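Scallop myosin (Argopecten irradians, PDB 1WDC) is the regulatory light chain of molluscan muscle myosin, a calcium-binding EF-hand protein responsible for the calcium dependence of its Mg-ATPase activity. Local coordinates at residues B[25-30]-B[41-46]. Residues are numbered along the deposited sequence; the frame is centred on the assembly and turned at random.
With MG (magnesium ion), chain D.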
ATOM      1  N   SER B  25      32.842 -26.222   7.642  1.00 43.51           N
ATOM      2  CA  SER B  25      33.870 -27.264   7.622  1.00 47.20           C
ATOM      3  C   SER B  25      34.014 -28.001   6.270  1.00 47.18           C
ATOM      4  O   SER B  25      34.886 -28.863   6.094  1.00 50.91           O
ATOM      5  CB  SER B  25      33.611 -28.255   8.765  1.00 48.69           C
ATOM      6  OG  SER B  25      32.294 -28.764   8.707  1.00 56.18           O
ATOM      7  N   MET B  26      33.210 -27.595   5.295  1.00 47.53           N
ATOM      8  CA  MET B  26      33.361 -28.035   3.910  1.00 44.80           C
ATOM      9  C   MET B  26      34.044 -26.942   3.102  1.00 41.24           C
ATOM     10  O   MET B  26      34.706 -27.225   2.096  1.00 41.01           O
ATOM     11  CB  MET B  26      31.993 -28.298   3.305  1.00 49.85           C
ATOM     12  CG  MET B  26      31.628 -29.741   3.202  1.00 55.81           C
ATOM     13  SD  MET B  26      30.297 -29.858   2.036  1.00 69.94           S
ATOM     14  CE  MET B  26      31.183 -29.667   0.437  1.00 66.13           C
ATOM     15  N   ILE B  27      33.708 -25.695   3.437  1.00 36.80           N
ATOM     16  CA  ILE B  27      34.398 -24.535   2.886  1.00 33.04           C
ATOM     17  C   ILE B  27      35.838 -24.520   3.402  1.00 33.08           C
ATOM     18  O   ILE B  27      36.745 -24.134   2.676  1.00 33.76           O
ATOM     19  CB  ILE B  27      33.715 -23.216   3.295  1.00 28.59           C
ATOM     20  CG1 ILE B  27      32.249 -23.235   2.857  1.00 32.79           C
ATOM     21  CG2 ILE B  27      34.441 -22.023   2.676  1.00 24.40           C
ATOM     22  CD1 ILE B  27      31.470 -21.967   3.269  1.00 31.13           C
ATOM     23  N   ASP B  28      36.044 -24.961   4.640  1.00 31.64           N
ATOM     24  CA  ASP B  28      37.371 -24.959   5.234  1.00 35.98           C
ATOM     25  C   ASP B  28      38.203 -26.143   4.740  1.00 39.67           C
ATOM     26  O   ASP B  28      38.654 -26.992   5.514  1.00 41.50           O
ATOM     27  CB  ASP B  28      37.272 -24.974   6.753  1.00 34.56           C
ATOM     28  CG  ASP B  28      38.613 -25.092   7.409  1.00 34.63           C
ATOM     29  OD1 ASP B  28      39.599 -24.610   6.824  1.00 30.45           O
ATOM     30  OD2 ASP B  28      38.697 -25.807   8.417  1.00 37.47           O
ATOM     31  N   VAL B  29      38.553 -26.079   3.462  1.00 43.96           N
ATOM     32  CA  VAL B  29      38.976 -27.256   2.718  1.00 47.14           C
ATOM     33  C   VAL B  29      40.177 -27.987   3.348  1.00 46.97           C
ATOM     34  O   VAL B  29      40.131 -29.213   3.520  1.00 44.94           O
ATOM     35  CB  VAL B  29      39.238 -26.878   1.225  1.00 47.73           C
ATOM     36  CG1 VAL B  29      39.935 -28.011   0.505  1.00 49.63           C
ATOM     37  CG2 VAL B  29      37.903 -26.574   0.519  1.00 43.83           C
ATOM     38  N   ASP B  30      41.087 -27.210   3.936  1.00 47.60           N
ATOM     39  CA  ASP B  30      42.342 -27.733   4.478  1.00 48.93           C
ATOM     40  C   ASP B  30      42.304 -28.089   5.986  1.00 48.68           C
ATOM     41  O   ASP B  30      43.346 -28.386   6.592  1.00 47.70           O
ATOM     42  CB  ASP B  30      43.475 -26.732   4.175  1.00 46.02           C
ATOM     43  CG  ASP B  30      43.282 -25.401   4.875  1.00 48.07           C
ATOM     44  OD1 ASP B  30      42.582 -25.381   5.897  1.00 51.05           O
ATOM     45  OD2 ASP B  30      43.891 -24.391   4.465  1.00 47.84           O
ATOM     46  N   LYS B  41      38.487 -20.846  -3.090  1.00 28.47           N
ATOM     47  CA  LYS B  41      38.801 -21.225  -4.481  1.00 23.89           C
ATOM     48  C   LYS B  41      38.757 -22.728  -4.702  1.00 26.70           C
ATOM     49  O   LYS B  41      38.141 -23.183  -5.660  1.00 31.06           O
ATOM     50  CB  LYS B  41      40.177 -20.724  -4.895  1.00 24.30           C
ATOM     51  CG  LYS B  41      40.620 -21.092  -6.320  1.00 24.85           C
ATOM     52  CD  LYS B  41      41.721 -20.123  -6.811  1.00 31.89           C
ATOM     53  CE  LYS B  41      42.388 -20.563  -8.117  1.00 34.47           C
ATOM     54  NZ  LYS B  41      42.761 -22.015  -8.081  1.00 42.19           N
ATOM     55  N   ALA B  42      39.342 -23.503  -3.797  1.00 22.64           N
ATOM     56  CA  ALA B  42      39.321 -24.936  -3.962  1.00 23.08           C
ATOM     57  C   ALA B  42      37.865 -25.475  -3.952  1.00 28.87           C
ATOM     58  O   ALA B  42      37.465 -26.216  -4.862  1.00 28.45           O
ATOM     59  CB  ALA B  42      40.138 -25.581  -2.887  1.00 17.32           C
ATOM     60  N   ILE B  43      37.070 -25.063  -2.951  1.00 32.81           N
ATOM     61  CA  ILE B  43      35.657 -25.455  -2.838  1.00 28.06           C
ATOM     62  C   ILE B  43      34.770 -24.889  -3.959  1.00 28.65           C
ATOM     63  O   ILE B  43      33.966 -25.627  -4.501  1.00 29.34           O
ATOM     64  CB  ILE B  43      35.063 -25.081  -1.433  1.00 29.58           C
ATOM     65  CG1 ILE B  43      33.763 -25.859  -1.158  1.00 29.35           C
ATOM     66  CG2 ILE B  43      34.776 -23.587  -1.341  1.00 26.40           C
ATOM     67  CD1 ILE B  43      33.730 -27.304  -1.652  1.00 27.05           C
ATOM     68  N   SER B  44      35.024 -23.655  -4.413  1.00 29.16           N
ATOM     69  CA  SER B  44      34.274 -23.069  -5.532  1.00 27.49           C
ATOM     70  C   SER B  44      34.501 -23.855  -6.793  1.00 28.88           C
ATOM     71  O   SER B  44      33.552 -24.234  -7.471  1.00 31.25           O
ATOM     72  CB  SER B  44      34.691 -21.624  -5.814  1.00 27.38           C
ATOM     73  OG  SER B  44      34.125 -20.715  -4.887  1.00 25.46           O
ATOM     74  N   GLU B  45      35.764 -24.054  -7.145  1.00 28.77           N
ATOM     75  CA  GLU B  45      36.095 -24.720  -8.389  1.00 27.94           C
ATOM     76  C   GLU B  45      35.541 -26.107  -8.389  1.00 31.22           C
ATOM     77  O   GLU B  45      35.526 -26.759  -9.415  1.00 36.43           O
ATOM     78  CB  GLU B  45      37.593 -24.827  -8.539  1.00 30.72           C
ATOM     79  CG  GLU B  45      38.267 -23.560  -8.991  1.00 30.41           C
ATOM     80  CD  GLU B  45      39.769 -23.684  -8.976  1.00 25.11           C
ATOM     81  OE1 GLU B  45      40.272 -24.543  -8.237  1.00 30.70           O
ATOM     82  OE2 GLU B  45      40.442 -22.869  -9.639  1.00 27.24           O
ATOM     83  N   GLN B  46      35.385 -26.641  -7.191  1.00 34.68           N
ATOM     84  CA  GLN B  46      34.724 -27.930  -6.982  1.00 40.14           C
ATOM     85  C   GLN B  46      33.193 -27.953  -7.233  1.00 37.78           C
ATOM     86  O   GLN B  46      32.634 -29.008  -7.518  1.00 38.80           O
ATOM     87  CB  GLN B  46      35.033 -28.411  -5.550  1.00 48.19           C
ATOM     88  CG  GLN B  46      34.135 -29.509  -4.989  1.00 58.15           C
ATOM     89  CD  GLN B  46      34.888 -30.470  -4.080  1.00 62.07           C
ATOM     90  OE1 GLN B  46      36.101 -30.669  -4.226  1.00 64.83           O
ATOM     91  NE2 GLN B  46      34.158 -31.116  -3.175  1.00 64.56           N
TER
HETATM   92 MG    MG D 502      41.472 -23.280   6.046  1.00 25.62          MG
HETATM   93  O   HOH W   1      43.089 -21.698   5.201  1.00 32.94           O
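Ile-43 of helix 37-47 faces the end of helix 14-27 and meets Met-26, Ile-27 and Val-29. Its CB lies 3.8 Å from CG2 of Val-29. CG2 of Ile-43 approaches CG2 of Ile-27, at 4.3 Å. The other branch runs over the backbone at the end of helix 14-27. CG1 sits 3.7 Å from the carbonyl O of Met-26, in van der Waals contact, and CG1 also faces CA of Ile-27. The tip, CD1, touches CE of Met-26 at 4.1 Å. CG1 is anti to the backbone N of Ile-43 (chi1 -162°), which puts it at the Met-26 carbonyl O; chi2 (38°) then brings CD1 near the Met-26 methyl. The Met-26 chain bends at its last torsion (chi3 77°) and crosses Ile-43 at about a right angle.

The two helices and the loop between them form an EF-hand. Asp-28 and Asp-30 begin the loop, each binding magnesium through OD1 at 2.4 Å. Asp-32, Asp-39, the carbonyl O of Phe-34 and a water complete the site. The Asp-28 side chain starts away from helix 37-47. Its carboxylate reaches the metal through OD1, and OD2 accepts a hydrogen bond from Gly-33 N. Val-29, between the two ligands, turns the other way. Its CG1 meets CB of Ala-42 at 4.2 Å. Apolar side chains of another protein chain pack on Met-26, Ile-27 and Ile-43.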